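Local atomic coordinates of citrate lyase (Yersinia pestis, PDB entry 3QLL), a protein that probably acts as a magnesium-dependent lyase related to the citrate lyase beta subunit. Residues S128-S140 / T158-A172. Sequence-based numbering, arbitrary orientation.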
loop_
_atom_site.group_PDB
_atom_site.type_symbol
_atom_site.label_atom_id
_atom_site.label_comp_id
_atom_site.label_asym_id
_atom_site.label_seq_id
_atom_site.Cartn_x
_atom_site.Cartn_y
_atom_site.Cartn_z
ATOM N N SER A 128 -17.156 -20.819 31.201
ATOM C CA SER A 128 -17.208 -19.362 31.310
ATOM C C SER A 128 -16.392 -18.681 30.215
ATOM O O SER A 128 -15.224 -19.007 29.997
ATOM C CB SER A 128 -16.754 -18.902 32.695
ATOM O OG SER A 128 -17.571 -19.469 33.706
ATOM N N LEU A 129 -16.994 -17.685 29.577
ATOM C CA LEU A 129 -16.395 -17.064 28.405
ATOM C C LEU A 129 -16.393 -15.547 28.522
ATOM O O LEU A 129 -17.373 -14.952 28.978
ATOM C CB LEU A 129 -17.113 -17.497 27.126
ATOM C CG LEU A 129 -17.053 -18.998 26.826
ATOM C CD1 LEU A 129 -18.079 -19.371 25.763
ATOM C CD2 LEU A 129 -15.657 -19.434 26.410
ATOM N N PRO A 130 -15.305 -14.917 28.036
ATOM C CA PRO A 130 -15.212 -13.455 28.067
ATOM C C PRO A 130 -16.117 -12.847 27.017
ATOM O O PRO A 130 -16.573 -13.569 26.132
ATOM C CB PRO A 130 -13.755 -13.193 27.687
ATOM C CG PRO A 130 -13.439 -14.341 26.743
ATOM C CD PRO A 130 -14.176 -15.537 27.320
ATOM N N ASP A 131 -16.372 -11.554 27.121
ATOM C CA ASP A 131 -17.126 -10.876 26.089
ATOM C C ASP A 131 -16.371 -10.837 24.763
ATOM O O ASP A 131 -16.972 -10.845 23.701
ATOM C CB ASP A 131 -17.460 -9.450 26.529
ATOM C CG ASP A 131 -18.088 -9.411 27.892
ATOM O OD1 ASP A 131 -19.182 -9.989 28.039
ATOM O OD2 ASP A 131 -17.466 -8.860 28.824
ATOM N N TYR A 132 -15.043 -10.741 24.839
ATOM C CA TYR A 132 -14.177 -10.684 23.684
ATOM C C TYR A 132 -13.093 -11.710 23.820
ATOM O O TYR A 132 -12.395 -11.750 24.824
ATOM C CB TYR A 132 -13.548 -9.301 23.521
ATOM C CG TYR A 132 -14.528 -8.215 23.219
ATOM C CD1 TYR A 132 -15.143 -8.125 21.970
ATOM C CD2 TYR A 132 -14.881 -7.294 24.196
ATOM C CE1 TYR A 132 -16.048 -7.119 21.704
ATOM C CE2 TYR A 132 -15.791 -6.289 23.947
ATOM C CZ TYR A 132 -16.373 -6.205 22.701
ATOM O OH TYR A 132 -17.270 -5.193 22.465
ATOM N N LEU A 133 -12.956 -12.560 22.815
ATOM C CA LEU A 133 -11.855 -13.480 22.752
ATOM C C LEU A 133 -10.832 -12.916 21.775
ATOM O O LEU A 133 -11.113 -12.770 20.599
ATOM C CB LEU A 133 -12.327 -14.854 22.280
ATOM C CG LEU A 133 -11.188 -15.858 22.459
ATOM C CD1 LEU A 133 -10.715 -15.843 23.915
ATOM C CD2 LEU A 133 -11.559 -17.245 22.008
ATOM N N VAL A 134 -9.650 -12.578 22.265
ATOM C CA VAL A 134 -8.624 -11.947 21.444
ATOM C C VAL A 134 -7.616 -13.000 20.975
ATOM O O VAL A 134 -6.978 -13.660 21.776
ATOM C CB VAL A 134 -7.893 -10.795 22.210
ATOM C CG1 VAL A 134 -6.876 -10.091 21.331
ATOM C CG2 VAL A 134 -8.908 -9.799 22.741
ATOM N N LEU A 135 -7.542 -13.200 19.664
ATOM C CA LEU A 135 -6.691 -14.230 19.092
ATOM C C LEU A 135 -5.423 -13.637 18.466
ATOM O O LEU A 135 -5.516 -12.896 17.477
ATOM C CB LEU A 135 -7.465 -15.022 18.043
ATOM C CG LEU A 135 -6.625 -16.130 17.410
ATOM C CD1 LEU A 135 -6.390 -17.218 18.472
ATOM C CD2 LEU A 135 -7.271 -16.672 16.111
ATOM N N PRO A 136 -4.240 -13.975 19.011
ATOM C CA PRO A 136 -2.956 -13.501 18.480
ATOM C C PRO A 136 -2.620 -14.162 17.170
ATOM O O PRO A 136 -3.100 -15.274 16.878
ATOM C CB PRO A 136 -1.932 -13.959 19.544
ATOM C CG PRO A 136 -2.543 -15.083 20.170
ATOM C CD PRO A 136 -4.040 -14.851 20.171
ATOM N N LYS A 137 -1.795 -13.474 16.396
ATOM C CA LYS A 137 -1.295 -14.014 15.150
ATOM C C LYS A 137 -2.409 -14.572 14.250
ATOM O O LYS A 137 -2.291 -15.673 13.718
ATOM C CB LYS A 137 -0.232 -15.082 15.428
ATOM C CG LYS A 137 0.965 -14.982 14.514
ATOM C CD LYS A 137 1.919 -16.169 14.656
ATOM C CE LYS A 137 3.144 -16.011 13.747
ATOM N NZ LYS A 137 3.907 -14.729 13.952
ATOM N N THR A 138 -3.486 -13.815 14.084
ATOM C CA THR A 138 -4.553 -14.199 13.170
ATOM C C THR A 138 -4.034 -14.068 11.735
ATOM O O THR A 138 -3.503 -13.008 11.356
ATOM C CB THR A 138 -5.771 -13.315 13.364
ATOM O OG1 THR A 138 -6.254 -13.521 14.686
ATOM C CG2 THR A 138 -6.876 -13.687 12.368
ATOM N N GLU A 139 -4.046 -15.195 11.009
ATOM C CA GLU A 139 -3.357 -15.246 9.712
ATOM C C GLU A 139 -4.248 -15.700 8.569
ATOM O O GLU A 139 -3.826 -15.766 7.413
ATOM C CB GLU A 139 -2.115 -16.110 9.803
ATOM C CG GLU A 139 -0.970 -15.354 10.517
ATOM C CD GLU A 139 0.348 -16.109 10.487
ATOM O OE1 GLU A 139 0.345 -17.356 10.478
ATOM O OE2 GLU A 139 1.388 -15.464 10.416
ATOM N N SER A 140 -5.511 -15.962 8.870
ATOM C CA SER A 140 -6.425 -16.445 7.844
ATOM C C SER A 140 -7.819 -16.310 8.356
ATOM O O SER A 140 -8.029 -16.087 9.536
ATOM C CB SER A 140 -6.160 -17.931 7.514
ATOM O OG SER A 140 -6.821 -18.729 8.496
ATOM N N THR A 158 -20.251 -14.607 22.644
ATOM C CA THR A 158 -18.863 -14.163 22.707
ATOM C C THR A 158 -18.371 -13.696 21.337
ATOM O O THR A 158 -18.446 -14.431 20.352
ATOM C CB THR A 158 -17.948 -15.271 23.194
ATOM O OG1 THR A 158 -18.220 -15.572 24.567
ATOM C CG2 THR A 158 -16.498 -14.844 23.016
ATOM N N ARG A 159 -17.831 -12.493 21.293
ATOM C CA ARG A 159 -17.357 -11.931 20.048
ATOM C C ARG A 159 -15.848 -12.038 19.945
ATOM O O ARG A 159 -15.169 -12.206 20.971
ATOM C CB ARG A 159 -17.837 -10.484 19.892
ATOM C CG ARG A 159 -19.338 -10.392 19.694
ATOM C CD ARG A 159 -19.745 -8.959 19.406
ATOM N NE ARG A 159 -19.327 -8.515 18.071
ATOM C CZ ARG A 159 -20.043 -8.691 16.970
ATOM N NH1 ARG A 159 -21.198 -9.343 17.045
ATOM N NH2 ARG A 159 -19.593 -8.249 15.790
ATOM N N LEU A 160 -15.340 -11.972 18.709
ATOM C CA LEU A 160 -13.926 -12.177 18.452
ATOM C C LEU A 160 -13.191 -10.901 18.123
ATOM O O LEU A 160 -13.753 -9.973 17.564
ATOM C CB LEU A 160 -13.718 -13.182 17.308
ATOM C CG LEU A 160 -14.431 -14.511 17.459
ATOM C CD1 LEU A 160 -14.097 -15.439 16.294
ATOM C CD2 LEU A 160 -14.028 -15.113 18.793
ATOM N N ILE A 161 -11.931 -10.849 18.515
ATOM C CA ILE A 161 -11.016 -9.823 18.057
ATOM C C ILE A 161 -9.759 -10.509 17.516
ATOM O O ILE A 161 -9.105 -11.266 18.242
ATOM C CB ILE A 161 -10.590 -8.868 19.218
ATOM C CG1 ILE A 161 -11.808 -8.205 19.858
ATOM C CG2 ILE A 161 -9.610 -7.823 18.708
ATOM C CD1 ILE A 161 -12.534 -7.228 18.974
ATOM N N GLY A 162 -9.395 -10.230 16.266
ATOM C CA GLY A 162 -8.189 -10.806 15.692
ATOM C C GLY A 162 -7.026 -9.818 15.784
ATOM O O GLY A 162 -7.246 -8.600 15.795
ATOM N N ILE A 163 -5.810 -10.322 15.969
ATOM C CA ILE A 163 -4.624 -9.458 15.926
ATOM C C ILE A 163 -3.874 -9.696 14.617
ATOM O O ILE A 163 -3.442 -10.820 14.333
ATOM C CB ILE A 163 -3.672 -9.696 17.106
ATOM C CG1 ILE A 163 -4.391 -9.467 18.430
ATOM C CG2 ILE A 163 -2.418 -8.811 16.992
ATOM C CD1 ILE A 163 -3.484 -9.654 19.622
ATOM N N ILE A 164 -3.660 -8.622 13.863
ATOM C CA ILE A 164 -2.870 -8.675 12.662
ATOM C C ILE A 164 -1.441 -8.242 13.019
ATOM O O ILE A 164 -1.167 -7.071 13.203
ATOM C CB ILE A 164 -3.477 -7.766 11.581
ATOM C CG1 ILE A 164 -4.948 -8.146 11.372
ATOM C CG2 ILE A 164 -2.806 -7.897 10.229
ATOM C CD1 ILE A 164 -5.163 -9.507 10.696
ATOM N N GLU A 165 -0.553 -9.219 13.208
ATOM C CA GLU A 165 0.828 -8.920 13.632
ATOM C C GLU A 165 1.885 -9.523 12.690
ATOM O O GLU A 165 3.038 -9.633 13.070
ATOM C CB GLU A 165 1.106 -9.384 15.066
ATOM C CG GLU A 165 0.323 -10.603 15.524
ATOM C CD GLU A 165 0.437 -10.849 17.026
ATOM O OE1 GLU A 165 1.056 -10.033 17.767
ATOM O OE2 GLU A 165 -0.169 -11.832 17.487
ATOM N N SER A 166 1.476 -10.086 11.561
ATOM C CA SER A 166 2.457 -10.732 10.654
ATOM C C SER A 166 2.224 -10.391 9.183
ATOM O O SER A 166 1.126 -9.992 8.804
ATOM C CB SER A 166 2.433 -12.251 10.868
ATOM O OG SER A 166 1.171 -12.781 10.488
ATOM N N VAL A 167 3.267 -10.513 8.361
ATOM C CA VAL A 167 3.116 -10.338 6.923
ATOM C C VAL A 167 2.021 -11.266 6.337
ATOM O O VAL A 167 1.218 -10.846 5.486
ATOM C CB VAL A 167 4.438 -10.588 6.185
ATOM C CG1 VAL A 167 4.183 -10.637 4.681
ATOM C CG2 VAL A 167 5.424 -9.496 6.509
ATOM N N ARG A 168 2.026 -12.531 6.747
ATOM C CA ARG A 168 0.989 -13.448 6.293
ATOM C C ARG A 168 -0.440 -12.968 6.655
ATOM O O ARG A 168 -1.336 -12.939 5.789
ATOM C CB ARG A 168 1.267 -14.825 6.887
ATOM C CG ARG A 168 0.541 -15.983 6.297
ATOM C CD ARG A 168 0.950 -17.285 7.009
ATOM N NE ARG A 168 2.202 -17.843 6.504
ATOM C CZ ARG A 168 2.257 -18.607 5.412
ATOM N NH1 ARG A 168 1.138 -18.853 4.730
ATOM N NH2 ARG A 168 3.415 -19.099 4.981
ATOM N N GLY A 169 -0.617 -12.503 7.894
ATOM C CA GLY A 169 -1.875 -11.920 8.323
ATOM C C GLY A 169 -2.251 -10.680 7.516
ATOM O O GLY A 169 -3.400 -10.536 7.091
ATOM N N LEU A 170 -1.295 -9.780 7.318
ATOM C CA LEU A 170 -1.553 -8.575 6.553
ATOM C C LEU A 170 -1.987 -8.873 5.104
ATOM O O LEU A 170 -2.922 -8.259 4.596
ATOM C CB LEU A 170 -0.308 -7.690 6.540
ATOM C CG LEU A 170 -0.530 -6.345 5.847
ATOM C CD1 LEU A 170 -1.578 -5.529 6.567
ATOM C CD2 LEU A 170 0.796 -5.622 5.806
ATOM N N ASN A 171 -1.315 -9.819 4.448
ATOM C CA ASN A 171 -1.661 -10.178 3.060
ATOM C C ASN A 171 -3.057 -10.816 2.949
ATOM O O ASN A 171 -3.642 -10.846 1.882
ATOM C CB ASN A 171 -0.582 -11.070 2.407
ATOM C CG ASN A 171 0.656 -10.273 2.044
ATOM O OD1 ASN A 171 0.591 -9.059 1.895
ATOM N ND2 ASN A 171 1.776 -10.933 1.919
ATOM N N ALA A 172 -3.557 -11.362 4.051
ATOM C CA ALA A 172 -4.876 -11.954 4.029
ATOM C C ALA A 172 -5.884 -11.077 4.777
ATOM O O ALA A 172 -6.954 -11.562 5.128
ATOM C CB ALA A 172 -4.840 -13.362 4.638
HETATM O O HOH W 1 -0.961 -11.980 12.094
#
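E139 CG lies anti to its carbonyl carbon (chi1 -77°) and the chain runs extended beyond it, which carries the carboxylate to S166 OG. That hydroxyl stands between its own backbone N and carbonyl carbon (chi1 65°). S166 OG donates to E139 OE2 at 2.7 Å, on the anti lone pair of the carboxylate. The same OG accepts from G169 N and so caps helix 167-171. A water donates to S166 OG and to T138 O and accepts from E165 N, tying both turns together. R168 lays its CD 3.5 Å from E139 OE1. The carboxylate and guanidinium planes are 57° apart, and no salt bridge forms.

Before these turns, strands 132-135 and 159-164 run parallel. Their backbone ladder alternates between the two strands, from R159 N to D131 O through to I163 N to L135 O. L135 O takes a second donor, T138 OG1, at 3.0 Å. The hydroxyl and I163 N reach it from opposite faces of its plane. T138 N then bonds to I163 O.

On one face of the sheet, V134 CG1 packs 3.8 Å from I163 CD1, and Y132 CD1 lies 3.9 Å from I161 CG1. At the strand starts, T158 OG1 donates to P130 O, 3.0 Å away.

E165 OE2 accepts from K137 N at 2.6 Å through its anti lone pair, which would help fix the carboxylate. E165 is a predicted magnesium and substrate ligand, and D192, the other predicted metal ligand, is close by. Strands 132-135 and 159-164 are neighbours in the closed parallel (beta/alpha)8 barrel of the HpcH/HpaI aldolase/citrate lyase family, with the predicted metal site at their C-terminal ends.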